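D,D-dipeptidase/D,D-carboxypeptidase (PDB 4MUQ) is a zinc-dependent D,D-dipeptidase of vancomycin resistance that hydrolyses D-Ala-D-Ala and probably also acts as a D,D-carboxypeptidase. Local coordinates at residues I45-D50 with L112-G117; P70-R75 with I123-P128; E78-I83 with Y99-N104. All coordinates share one frame; numbering follows the deposited sequence.

Interaction 1 (I45-D50 with L112-G117); sequences ILMKRD and LAIDLG. With ZN (zinc ion), chain B; LY0 ((2R)-3-[(R)-[(1R)-1-aminoethyl](hydroxy)phosphoryl]-2-methylpropanoic acid), chain C; 2D8 ((2R)-3-[(R)-[(1S)-1-aminoethyl](hydroxy)phosphoryl]-2-methylpropanoic acid), chain D.
The backbone oxygen of A113 lies against the thioether of M47 at two atoms. In the M47 conformer described here, one of two modelled, SD lies 3.3 Å from A113 O and CE 3.4 Å from the same A113 O. Because it rests on one conformer, any sulfur-oxygen attraction here is tentative. The contact belongs to the hedgehog/DD-peptidase fold of the M15B peptidases: strand 113-118, from the antiparallel sheet beside the zinc, meets strand 45-48, which pairs instead with strand 35-39. No hydrogen bond joins the two segments, whose strand axes approach to 8.2 Å at 141°.

In that conformer three successive bends of like sign, starting with CG beside the backbone N (chi1 -66°), coil M47 so that its methyl end turns onto I114, with CE 3.9 Å from I114 CB. I45, also modelled in two conformers, adds in the one described a looser methyl contact at the tip of I114. At the other end K48 runs alongside L112, before its chain bends away and NZ hydrogen-bonds to K33 O; K48 is also the N-cap of helix 49-62.

Alternation along strand 113-118 turns I114 toward strand 45-48 and D115 to the metal, where H108 and H168 are the other protein ligands. The phosphinate oxygens of either overlapping diastereomer of the inhibitor also bind zinc. The D115 carboxylate grips the metal unevenly with both oxygens, OD1 at 2.0 Å and OD2 at 2.4 Å from the zinc ion, and OD2 also accepts a hydrogen bond from N1 of 2D8.

Interaction 2 (P70-R75 with I123-P128); sequences PVSGYR and IDFIRP. With 2D8 ((2R)-3-[(R)-[(1S)-1-aminoethyl](hydroxy)phosphoryl]-2-methylpropanoic acid), chain D; LY0 ((2R)-3-[(R)-[(1R)-1-aminoethyl](hydroxy)phosphoryl]-2-methylpropanoic acid), chain C.
V71 splays its two methyl branches between F125 on one side and I123 with P128 on the other. With CG1 anti to the backbone N (chi1 173°), that branch meets the F125 ring at CD1, while CG2 lies 4.0 Å from I123 CG2 and equally far from P128 CB. All three neighbours cross V71 at a slant. The F125 ring reaches across V71 to S72, with CE1 3.8 Å from V71 O and 4.1 Å from S72 CB, the ring being oblique to both.

The backbone beneath is a classic beta bulge: V71 and S72 both face D115 of strand 113-118, a zinc ligand. From it the chain passes into the substrate pocket. S72 OG accepts from R75 NH1 at 2.9 Å, and lies close to the guanidinium plane. The same plane points its edge at the phosphinate, so NH2 reaches O31 of LY0 at 2.8 Å while NH1 makes a longer, more bent bond to that oxygen; 2D8 is held alike. Two donors on one oxygen, with S72 and Q80 as further partners, fix the rotation of the guanidinium and together with the zinc ion would probably stabilise negative charge on O31.

An Asx motif lies in the 123-128 loop, with D124 OD2 accepting from R127 N at 3.1 Å. I126 O, within this turn, comes 2.7 Å from N1 of 2D8.

The loop follows strand 113-118 and precedes helix 134-142; it lies between strand 68-72, an outermost strand of its sheet, and helix 77-91, where I83 touches F125 and both S87 and N91 touch I126, while W167 packs on P128.

Interaction 3 (E78-I83 with Y99-N104); sequences EEQTAI and YVALPN. With LY0 ((2R)-3-[(R)-[(1R)-1-aminoethyl](hydroxy)phosphoryl]-2-methylpropanoic acid), chain C; 2D8 ((2R)-3-[(R)-[(1S)-1-aminoethyl](hydroxy)phosphoryl]-2-methylpropanoic acid), chain D.
Polar contacts centre on the side-chain amide of Q80. NE2 donates to A101 O at 2.9 Å, nearly straight at 160°; A101 O lies in the plane of the amide, whereas the nitrogen stands 33° out of the A101 carbonyl plane. NE2 also donates to the inhibitor carboxylate, 3.0 Å from O62 of LY0, and A101 N adds a bond of 2.9 Å to the same O62. At the other end of the amide OE1 accepts from R75 NH2 and weakly from S106 OG, so the flip of the group is set from both sides. Q80 swings CG away from its own amide nitrogen (chi1 -175°) and turns at chi2, which carries the amide from the helix to the loop.

In this hedgehog/DD-peptidase fold helix 77-91 meets the loop that follows helix 93-99 and leads to strand 113-118; here the carboxylate of the D-Ala-D-Ala analogue binds, consistent with the C-terminal end of the substrate site.

Van der Waals contacts lie beside the amide. V100 CG1 touches Q80 NE2 and makes an apolar pair with I83 CG2 at 3.9 Å. P103 crosses T81 at about a right angle, its ring carbon CG 3.6 Å from T81 OG1, whose hydrogen bond goes to L77 O.

In the fold
Interaction 1 is the buried one, while interactions 2 and 3 are partly buried and lie farther from the centre of the chain. Interactions 1 and 2 share a sheet, since strands 113-118 and 68-72 are neighbours in it, and L46 O to Y74 N, 2.7 Å, ties strand 45-48 to the same region. Interaction 3 is helix against loop and does not touch interaction 1; it meets interaction 2 at the arginine and where I126 packs against V100. The chemistry differs accordingly: thioether and methyl packing behind a metal-bound aspartate, branched aliphatic and aromatic contacts beside a phosphinate-binding arginine, and an amide reading the carboxylate. All three border one ligand site.

Interaction 1 (I45-D50 with L112-G117)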
loop_
_atom_site.group_PDB
_atom_site.type_symbol
_atom_site.label_atom_id
_atom_site.label_comp_id
_atom_site.label_asym_id
_atom_site.label_seq_id
_atom_site.Cartn_x
_atom_site.Cartn_y
_atom_site.Cartn_z
ATOM N N ILE A 45 -1.844 7.192 16.162
ATOM C CA ILE A 45 -1.865 6.788 14.769
ATOM C C ILE A 45 -0.757 5.780 14.522
ATOM O O ILE A 45 0.417 6.131 14.474
ATOM C CB ILE A 45 -1.735 7.986 13.834
ATOM C CG1 ILE A 45 -2.870 8.962 14.137
ATOM C CG2 ILE A 45 -1.735 7.534 12.369
ATOM C CD1 ILE A 45 -3.288 9.789 12.978
ATOM N N LEU A 46 -1.139 4.512 14.380
ATOM C CA LEU A 46 -0.155 3.443 14.214
ATOM C C LEU A 46 0.015 3.070 12.762
ATOM O O LEU A 46 -0.898 3.245 11.959
ATOM C CB LEU A 46 -0.605 2.201 14.983
ATOM C CG LEU A 46 -1.030 2.394 16.433
ATOM C CD1 LEU A 46 -1.458 1.060 17.031
ATOM C CD2 LEU A 46 0.108 3.008 17.243
ATOM N N MET A 47 1.213 2.587 12.419
ATOM C CA MET A 47 1.515 2.049 11.092
ATOM C C MET A 47 2.476 0.889 11.271
ATOM O O MET A 47 3.122 0.773 12.312
ATOM C CB MET A 47 2.201 3.096 10.208
ATOM C CG MET A 47 1.346 4.291 9.840
ATOM S SD MET A 47 -0.054 3.874 8.812
ATOM C CE MET A 47 0.760 3.518 7.251
ATOM N N LYS A 48 2.602 0.049 10.251
ATOM C CA LYS A 48 3.670 -0.942 10.293
ATOM C C LYS A 48 5.008 -0.205 10.428
ATOM O O LYS A 48 5.207 0.864 9.818
ATOM C CB LYS A 48 3.671 -1.823 9.042
ATOM C CG LYS A 48 2.516 -2.824 8.975
ATOM C CD LYS A 48 2.784 -3.916 7.949
ATOM C CE LYS A 48 3.985 -4.771 8.342
ATOM N NZ LYS A 48 3.668 -5.726 9.450
ATOM N N ARG A 49 5.910 -0.771 11.230
ATOM C CA ARG A 49 7.167 -0.124 11.591
ATOM C C ARG A 49 7.965 0.369 10.385
ATOM O O ARG A 49 8.401 1.525 10.353
ATOM C CB ARG A 49 8.029 -1.072 12.435
ATOM C CG ARG A 49 9.377 -0.483 12.867
ATOM C CD ARG A 49 10.195 -1.472 13.698
ATOM N NE ARG A 49 9.799 -1.485 15.107
ATOM C CZ ARG A 49 9.031 -2.416 15.669
ATOM N NH1 ARG A 49 8.566 -3.430 14.945
ATOM N NH2 ARG A 49 8.730 -2.336 16.962
ATOM N N ASP A 50 8.168 -0.491 9.395
ATOM C CA ASP A 50 8.967 -0.093 8.241
ATOM C C ASP A 50 8.282 1.013 7.440
ATOM O O ASP A 50 8.947 1.889 6.884
ATOM C CB ASP A 50 9.324 -1.306 7.375
ATOM C CG ASP A 50 10.202 -2.306 8.111
ATOM O OD1 ASP A 50 10.960 -1.885 9.015
ATOM O OD2 ASP A 50 10.126 -3.512 7.792
ATOM N N LEU A 112 -0.666 -0.502 6.211
ATOM C CA LEU A 112 0.074 -0.002 5.045
ATOM C C LEU A 112 -0.493 1.287 4.478
ATOM O O LEU A 112 0.085 1.855 3.559
ATOM C CB LEU A 112 0.077 -1.066 3.943
ATOM C CG LEU A 112 0.684 -2.427 4.306
ATOM C CD1 LEU A 112 0.472 -3.412 3.162
ATOM C CD2 LEU A 112 2.176 -2.333 4.649
ATOM N N ALA A 113 -1.624 1.751 5.011
ATOM C CA ALA A 113 -2.285 2.927 4.444
ATOM C C ALA A 113 -2.357 4.055 5.438
ATOM O O ALA A 113 -2.546 3.846 6.627
ATOM C CB ALA A 113 -3.682 2.569 3.958
ATOM N N ILE A 114 -2.226 5.264 4.919
ATOM C CA ILE A 114 -2.311 6.446 5.752
ATOM C C ILE A 114 -3.092 7.538 5.034
ATOM O O ILE A 114 -2.935 7.749 3.833
ATOM C CB ILE A 114 -0.906 6.920 6.190
ATOM C CG1 ILE A 114 -1.028 8.038 7.225
ATOM C CG2 ILE A 114 -0.049 7.333 4.997
ATOM C CD1 ILE A 114 0.017 7.988 8.313
ATOM N N ASP A 115 -3.943 8.223 5.799
ATOM C CA ASP A 115 -4.611 9.432 5.338
ATOM C C ASP A 115 -3.836 10.614 5.888
ATOM O O ASP A 115 -3.571 10.679 7.093
ATOM C CB ASP A 115 -6.073 9.457 5.813
ATOM C CG ASP A 115 -6.911 8.337 5.203
ATOM O OD1 ASP A 115 -6.549 7.851 4.146
ATOM O OD2 ASP A 115 -7.931 7.880 5.758
ATOM N N LEU A 116 -3.483 11.549 5.009
ATOM C CA LEU A 116 -2.722 12.729 5.381
ATOM C C LEU A 116 -3.541 14.000 5.152
ATOM O O LEU A 116 -4.415 14.043 4.277
ATOM C CB LEU A 116 -1.445 12.815 4.544
ATOM C CG LEU A 116 -0.511 11.613 4.668
ATOM C CD1 LEU A 116 0.623 11.743 3.671
ATOM C CD2 LEU A 116 0.042 11.507 6.082
ATOM N N GLY A 117 -3.255 15.036 5.927
ATOM C CA GLY A 117 -3.944 16.298 5.745
ATOM C C GLY A 117 -3.065 17.488 6.026
ATOM O O GLY A 117 -2.039 17.387 6.710
HETATM ZN ZN ZN B . -7.756 6.312 3.981
HETATM P P LY0 C . -10.601 6.481 3.719
HETATM C C1 LY0 C . -12.645 6.783 5.344
HETATM N N1 LY0 C . -12.485 8.362 3.626
HETATM C C2 LY0 C . -11.694 7.666 4.561
HETATM C C4 LY0 C . -11.566 5.385 2.642
HETATM C C5 LY0 C . -10.905 4.072 2.349
HETATM C C6 LY0 C . -11.115 3.115 3.512
HETATM C C7 LY0 C . -11.476 3.528 1.052
HETATM O O31 LY0 C . -9.908 5.604 4.787
HETATM O O32 LY0 C . -9.460 7.254 2.980
HETATM O O61 LY0 C . -10.225 2.308 3.729
HETATM O O62 LY0 C . -12.154 3.164 4.147
HETATM C C4 2D8 D . -11.561 5.380 2.634
HETATM C C5 2D8 D . -10.903 4.068 2.347
HETATM C C6 2D8 D . -11.114 3.114 3.513
HETATM C C7 2D8 D . -11.476 3.526 1.051
HETATM N N1 2D8 D . -11.033 8.641 5.174
HETATM P P 2D8 D . -10.601 6.480 3.712
HETATM C C1 2D8 D . -12.644 6.817 5.337
HETATM C C2 2D8 D . -11.753 7.669 4.455
HETATM O O31 2D8 D . -9.925 5.609 4.796
HETATM O O32 2D8 D . -9.459 7.257 2.981
HETATM O O61 2D8 D . -10.225 2.307 3.729
HETATM O O62 2D8 D . -12.154 3.164 4.147
#

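Interaction 2 (P70-R75 with I123-P128)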
loop_
_atom_site.group_PDB
_atom_site.type_symbol
_atom_site.label_atom_id
_atom_site.label_comp_id
_atom_site.label_asym_id
_atom_site.label_seq_id
_atom_site.Cartn_x
_atom_site.Cartn_y
_atom_site.Cartn_z
ATOM N N PRO A 70 -0.643 13.253 10.084
ATOM C CA PRO A 70 -1.312 11.977 9.851
ATOM C C PRO A 70 -2.687 12.056 10.490
ATOM O O PRO A 70 -2.822 12.518 11.625
ATOM C CB PRO A 70 -0.410 10.974 10.567
ATOM C CG PRO A 70 0.237 11.753 11.655
ATOM C CD PRO A 70 0.400 13.157 11.122
ATOM N N VAL A 71 -3.701 11.665 9.736
ATOM C CA VAL A 71 -5.087 11.753 10.164
ATOM C C VAL A 71 -5.608 10.377 10.567
ATOM O O VAL A 71 -6.344 10.247 11.545
ATOM C CB VAL A 71 -5.986 12.361 9.045
ATOM C CG1 VAL A 71 -7.464 12.282 9.427
ATOM C CG2 VAL A 71 -5.588 13.796 8.757
ATOM N N SER A 72 -5.225 9.353 9.815
ATOM C CA SER A 72 -5.666 7.996 10.110
ATOM C C SER A 72 -4.667 7.023 9.535
ATOM O O SER A 72 -4.318 7.122 8.358
ATOM C CB SER A 72 -7.039 7.735 9.488
ATOM O OG SER A 72 -7.536 6.477 9.907
ATOM N N GLY A 73 -4.208 6.087 10.358
ATOM C CA GLY A 73 -3.296 5.037 9.921
ATOM C C GLY A 73 -3.939 3.675 10.055
ATOM O O GLY A 73 -4.945 3.391 9.397
ATOM N N TYR A 74 -3.361 2.818 10.888
ATOM C CA TYR A 74 -3.982 1.523 11.147
ATOM C C TYR A 74 -5.366 1.718 11.753
ATOM O O TYR A 74 -5.541 2.525 12.668
ATOM C CB TYR A 74 -3.130 0.689 12.099
ATOM C CG TYR A 74 -3.818 -0.597 12.482
ATOM C CD1 TYR A 74 -3.865 -1.658 11.586
ATOM C CD2 TYR A 74 -4.459 -0.732 13.697
ATOM C CE1 TYR A 74 -4.507 -2.840 11.906
ATOM C CE2 TYR A 74 -5.122 -1.922 14.033
ATOM C CZ TYR A 74 -5.134 -2.952 13.117
ATOM O OH TYR A 74 -5.774 -4.134 13.418
ATOM N N ARG A 75 -6.341 0.966 11.240
ATOM C CA ARG A 75 -7.656 0.887 11.871
ATOM C C ARG A 75 -8.011 -0.569 12.065
ATOM O O ARG A 75 -7.783 -1.405 11.178
ATOM C CB ARG A 75 -8.723 1.595 11.030
ATOM C CG ARG A 75 -8.365 3.049 10.778
ATOM C CD ARG A 75 -9.532 3.919 10.365
ATOM N NE ARG A 75 -10.107 3.555 9.075
ATOM C CZ ARG A 75 -10.071 4.318 7.974
ATOM N NH1 ARG A 75 -9.441 5.487 7.944
ATOM N NH2 ARG A 75 -10.657 3.888 6.877
ATOM N N ILE A 123 -9.855 19.624 10.947
ATOM C CA ILE A 123 -9.620 18.727 9.822
ATOM C C ILE A 123 -10.752 17.711 9.717
ATOM O O ILE A 123 -11.110 17.077 10.712
ATOM C CB ILE A 123 -8.285 17.975 10.000
ATOM C CG1 ILE A 123 -7.112 18.960 9.999
ATOM C CG2 ILE A 123 -8.113 16.903 8.928
ATOM C CD1 ILE A 123 -5.797 18.347 10.440
ATOM N N ASP A 124 -11.324 17.562 8.524
ATOM C CA ASP A 124 -12.369 16.564 8.333
ATOM C C ASP A 124 -11.748 15.178 8.339
ATOM O O ASP A 124 -10.888 14.866 7.517
ATOM C CB ASP A 124 -13.152 16.798 7.041
ATOM C CG ASP A 124 -14.493 16.085 7.044
ATOM O OD1 ASP A 124 -15.529 16.759 7.247
ATOM O OD2 ASP A 124 -14.502 14.847 6.865
ATOM N N PHE A 125 -12.180 14.359 9.289
ATOM C CA PHE A 125 -11.622 13.026 9.471
ATOM C C PHE A 125 -11.847 12.105 8.271
ATOM O O PHE A 125 -10.952 11.345 7.893
ATOM C CB PHE A 125 -12.200 12.386 10.733
ATOM C CG PHE A 125 -11.747 10.971 10.952
ATOM C CD1 PHE A 125 -10.498 10.711 11.494
ATOM C CD2 PHE A 125 -12.568 9.903 10.615
ATOM C CE1 PHE A 125 -10.071 9.408 11.697
ATOM C CE2 PHE A 125 -12.149 8.599 10.811
ATOM C CZ PHE A 125 -10.899 8.352 11.357
ATOM N N ILE A 126 -13.041 12.166 7.684
ATOM C CA ILE A 126 -13.395 11.299 6.558
ATOM C C ILE A 126 -12.771 11.782 5.245
ATOM O O ILE A 126 -12.273 10.986 4.450
ATOM C CB ILE A 126 -14.938 11.122 6.425
ATOM C CG1 ILE A 126 -15.405 9.927 7.265
ATOM C CG2 ILE A 126 -15.367 10.956 4.962
ATOM C CD1 ILE A 126 -16.744 9.355 6.837
ATOM N N ARG A 127 -12.776 13.092 5.032
ATOM C CA ARG A 127 -12.183 13.659 3.823
ATOM C C ARG A 127 -11.285 14.853 4.112
ATOM O O ARG A 127 -11.653 16.006 3.900
ATOM C CB ARG A 127 -13.212 13.936 2.706
ATOM C CG ARG A 127 -14.534 14.647 3.009
ATOM C CD ARG A 127 -14.476 16.191 3.108
ATOM N NE ARG A 127 -13.984 17.069 2.012
ATOM C CZ ARG A 127 -13.551 16.766 0.782
ATOM N NH1 ARG A 127 -13.488 15.538 0.301
ATOM N NH2 ARG A 127 -13.165 17.762 -0.003
ATOM N N PRO A 128 -10.064 14.566 4.602
ATOM C CA PRO A 128 -9.108 15.622 4.968
ATOM C C PRO A 128 -8.535 16.366 3.768
ATOM O O PRO A 128 -8.445 15.798 2.675
ATOM C CB PRO A 128 -7.994 14.854 5.689
ATOM C CG PRO A 128 -8.094 13.462 5.187
ATOM C CD PRO A 128 -9.543 13.216 4.891
HETATM C C4 2D8 D . -11.561 5.380 2.634
HETATM C C5 2D8 D . -10.903 4.068 2.347
HETATM C C6 2D8 D . -11.114 3.114 3.513
HETATM C C7 2D8 D . -11.476 3.526 1.051
HETATM N N1 2D8 D . -11.033 8.641 5.174
HETATM P P 2D8 D . -10.601 6.480 3.712
HETATM C C1 2D8 D . -12.644 6.817 5.337
HETATM C C2 2D8 D . -11.753 7.669 4.455
HETATM O O31 2D8 D . -9.925 5.609 4.796
HETATM O O32 2D8 D . -9.459 7.257 2.981
HETATM O O61 2D8 D . -10.225 2.307 3.729
HETATM O O62 2D8 D . -12.154 3.164 4.147
HETATM P P LY0 C . -10.601 6.481 3.719
HETATM C C1 LY0 C . -12.645 6.783 5.344
HETATM N N1 LY0 C . -12.485 8.362 3.626
HETATM C C2 LY0 C . -11.694 7.666 4.561
HETATM C C4 LY0 C . -11.566 5.385 2.642
HETATM C C5 LY0 C . -10.905 4.072 2.349
HETATM C C6 LY0 C . -11.115 3.115 3.512
HETATM C C7 LY0 C . -11.476 3.528 1.052
HETATM O O31 LY0 C . -9.908 5.604 4.787
HETATM O O32 LY0 C . -9.460 7.254 2.980
HETATM O O61 LY0 C . -10.225 2.308 3.729
HETATM O O62 LY0 C . -12.154 3.164 4.147
#

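Interaction 3 (E78-I83 with Y99-N104)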
loop_
_atom_site.group_PDB
_atom_site.type_symbol
_atom_site.label_atom_id
_atom_site.label_comp_id
_atom_site.label_asym_id
_atom_site.label_seq_id
_atom_site.Cartn_x
_atom_site.Cartn_y
_atom_site.Cartn_z
ATOM N N GLU A 78 -13.257 -3.113 14.352
ATOM C CA GLU A 78 -14.293 -2.337 15.035
ATOM C C GLU A 78 -14.288 -0.869 14.629
ATOM O O GLU A 78 -15.352 -0.273 14.446
ATOM C CB GLU A 78 -14.241 -2.517 16.562
ATOM C CG GLU A 78 -13.093 -1.803 17.298
ATOM C CD GLU A 78 -13.381 -0.328 17.627
ATOM O OE1 GLU A 78 -12.426 0.369 18.029
ATOM O OE2 GLU A 78 -14.541 0.139 17.493
ATOM N N GLU A 79 -13.104 -0.281 14.462
ATOM C CA GLU A 79 -12.999 1.107 14.014
ATOM C C GLU A 79 -13.587 1.297 12.620
ATOM O O GLU A 79 -14.331 2.251 12.349
ATOM C CB GLU A 79 -11.540 1.537 13.966
ATOM C CG GLU A 79 -10.866 1.693 15.299
ATOM C CD GLU A 79 -9.420 2.083 15.110
ATOM O OE1 GLU A 79 -8.538 1.236 15.347
ATOM O OE2 GLU A 79 -9.175 3.231 14.685
ATOM N N GLN A 80 -13.222 0.405 11.700
ATOM C CA GLN A 80 -13.709 0.532 10.337
ATOM C C GLN A 80 -15.235 0.372 10.276
ATOM O O GLN A 80 -15.927 1.073 9.521
ATOM C CB GLN A 80 -13.024 -0.497 9.435
ATOM C CG GLN A 80 -13.378 -0.361 7.961
ATOM C CD GLN A 80 -12.769 0.885 7.341
ATOM O OE1 GLN A 80 -11.813 1.457 7.877
ATOM N NE2 GLN A 80 -13.317 1.310 6.206
ATOM N N THR A 81 -15.750 -0.541 11.088
ATOM C CA THR A 81 -17.188 -0.777 11.171
ATOM C C THR A 81 -17.903 0.465 11.697
ATOM O O THR A 81 -18.934 0.899 11.142
ATOM C CB THR A 81 -17.486 -1.985 12.072
ATOM O OG1 THR A 81 -16.798 -3.137 11.547
ATOM C CG2 THR A 81 -18.962 -2.304 12.111
ATOM N N ALA A 82 -17.350 1.064 12.756
ATOM C CA ALA A 82 -17.929 2.293 13.311
ATOM C C ALA A 82 -17.912 3.432 12.292
ATOM O O ALA A 82 -18.879 4.194 12.190
ATOM C CB ALA A 82 -17.192 2.705 14.588
ATOM N N ILE A 83 -16.827 3.548 11.536
ATOM C CA ILE A 83 -16.750 4.625 10.551
ATOM C C ILE A 83 -17.805 4.402 9.477
ATOM O O ILE A 83 -18.527 5.331 9.111
ATOM C CB ILE A 83 -15.354 4.738 9.915
ATOM C CG1 ILE A 83 -14.350 5.243 10.948
ATOM C CG2 ILE A 83 -15.376 5.652 8.677
ATOM C CD1 ILE A 83 -12.908 5.019 10.518
ATOM N N TYR A 99 -16.909 6.411 -0.429
ATOM C CA TYR A 99 -15.820 6.987 0.359
ATOM C C TYR A 99 -15.397 6.199 1.598
ATOM O O TYR A 99 -14.522 6.648 2.351
ATOM C CB TYR A 99 -16.171 8.423 0.770
ATOM C CG TYR A 99 -16.141 9.398 -0.371
ATOM C CD1 TYR A 99 -14.939 9.967 -0.793
ATOM C CD2 TYR A 99 -17.298 9.751 -1.055
ATOM C CE1 TYR A 99 -14.907 10.876 -1.845
ATOM C CE2 TYR A 99 -17.268 10.654 -2.123
ATOM C CZ TYR A 99 -16.072 11.205 -2.514
ATOM O OH TYR A 99 -16.048 12.091 -3.562
ATOM N N VAL A 100 -16.044 5.070 1.869
ATOM C CA VAL A 100 -15.643 4.265 3.013
ATOM C C VAL A 100 -15.597 2.802 2.580
ATOM O O VAL A 100 -16.601 2.257 2.119
ATOM C CB VAL A 100 -16.606 4.407 4.212
ATOM C CG1 VAL A 100 -16.016 3.682 5.401
ATOM C CG2 VAL A 100 -16.855 5.886 4.562
ATOM N N ALA A 101 -14.446 2.147 2.731
ATOM C CA ALA A 101 -14.380 0.732 2.418
ATOM C C ALA A 101 -15.244 -0.104 3.369
ATOM O O ALA A 101 -15.407 0.235 4.539
ATOM C CB ALA A 101 -12.938 0.241 2.465
ATOM N N LEU A 102 -15.811 -1.177 2.854
ATOM C CA LEU A 102 -16.483 -2.148 3.715
ATOM C C LEU A 102 -15.518 -2.663 4.787
ATOM O O LEU A 102 -14.317 -2.818 4.539
ATOM C CB LEU A 102 -16.975 -3.328 2.885
ATOM C CG LEU A 102 -18.133 -3.098 1.913
ATOM C CD1 LEU A 102 -18.268 -4.294 0.967
ATOM C CD2 LEU A 102 -19.412 -2.879 2.687
ATOM N N PRO A 103 -16.035 -2.949 5.987
ATOM C CA PRO A 103 -15.205 -3.615 6.981
ATOM C C PRO A 103 -14.599 -4.894 6.395
ATOM O O PRO A 103 -15.289 -5.663 5.711
ATOM C CB PRO A 103 -16.207 -3.937 8.091
ATOM C CG PRO A 103 -17.199 -2.837 7.988
ATOM C CD PRO A 103 -17.365 -2.601 6.512
ATOM N N ASN A 104 -13.315 -5.107 6.685
ATOM C CA ASN A 104 -12.513 -6.195 6.128
ATOM C C ASN A 104 -12.157 -6.020 4.659
ATOM O O ASN A 104 -11.615 -6.924 4.054
ATOM C CB ASN A 104 -13.092 -7.580 6.426
ATOM C CG ASN A 104 -12.782 -8.033 7.831
ATOM O OD1 ASN A 104 -11.852 -7.522 8.471
ATOM N ND2 ASN A 104 -13.554 -8.976 8.318
HETATM P P LY0 C . -10.601 6.481 3.719
HETATM C C1 LY0 C . -12.645 6.783 5.344
HETATM N N1 LY0 C . -12.485 8.362 3.626
HETATM C C2 LY0 C . -11.694 7.666 4.561
HETATM C C4 LY0 C . -11.566 5.385 2.642
HETATM C C5 LY0 C . -10.905 4.072 2.349
HETATM C C6 LY0 C . -11.115 3.115 3.512
HETATM C C7 LY0 C . -11.476 3.528 1.052
HETATM O O31 LY0 C . -9.908 5.604 4.787
HETATM O O32 LY0 C . -9.460 7.254 2.980
HETATM O O61 LY0 C . -10.225 2.308 3.729
HETATM O O62 LY0 C . -12.154 3.164 4.147
HETATM C C4 2D8 D . -11.561 5.380 2.634
HETATM C C5 2D8 D . -10.903 4.068 2.347
HETATM C C6 2D8 D . -11.114 3.114 3.513
HETATM C C7 2D8 D . -11.476 3.526 1.051
HETATM N N1 2D8 D . -11.033 8.641 5.174
HETATM P P 2D8 D . -10.601 6.480 3.712
HETATM C C1 2D8 D . -12.644 6.817 5.337
HETATM C C2 2D8 D . -11.753 7.669 4.455
HETATM O O31 2D8 D . -9.925 5.609 4.796
HETATM O O32 2D8 D . -9.459 7.257 2.981
HETATM O O61 2D8 D . -10.225 2.307 3.729
HETATM O O62 2D8 D . -12.154 3.164 4.147
#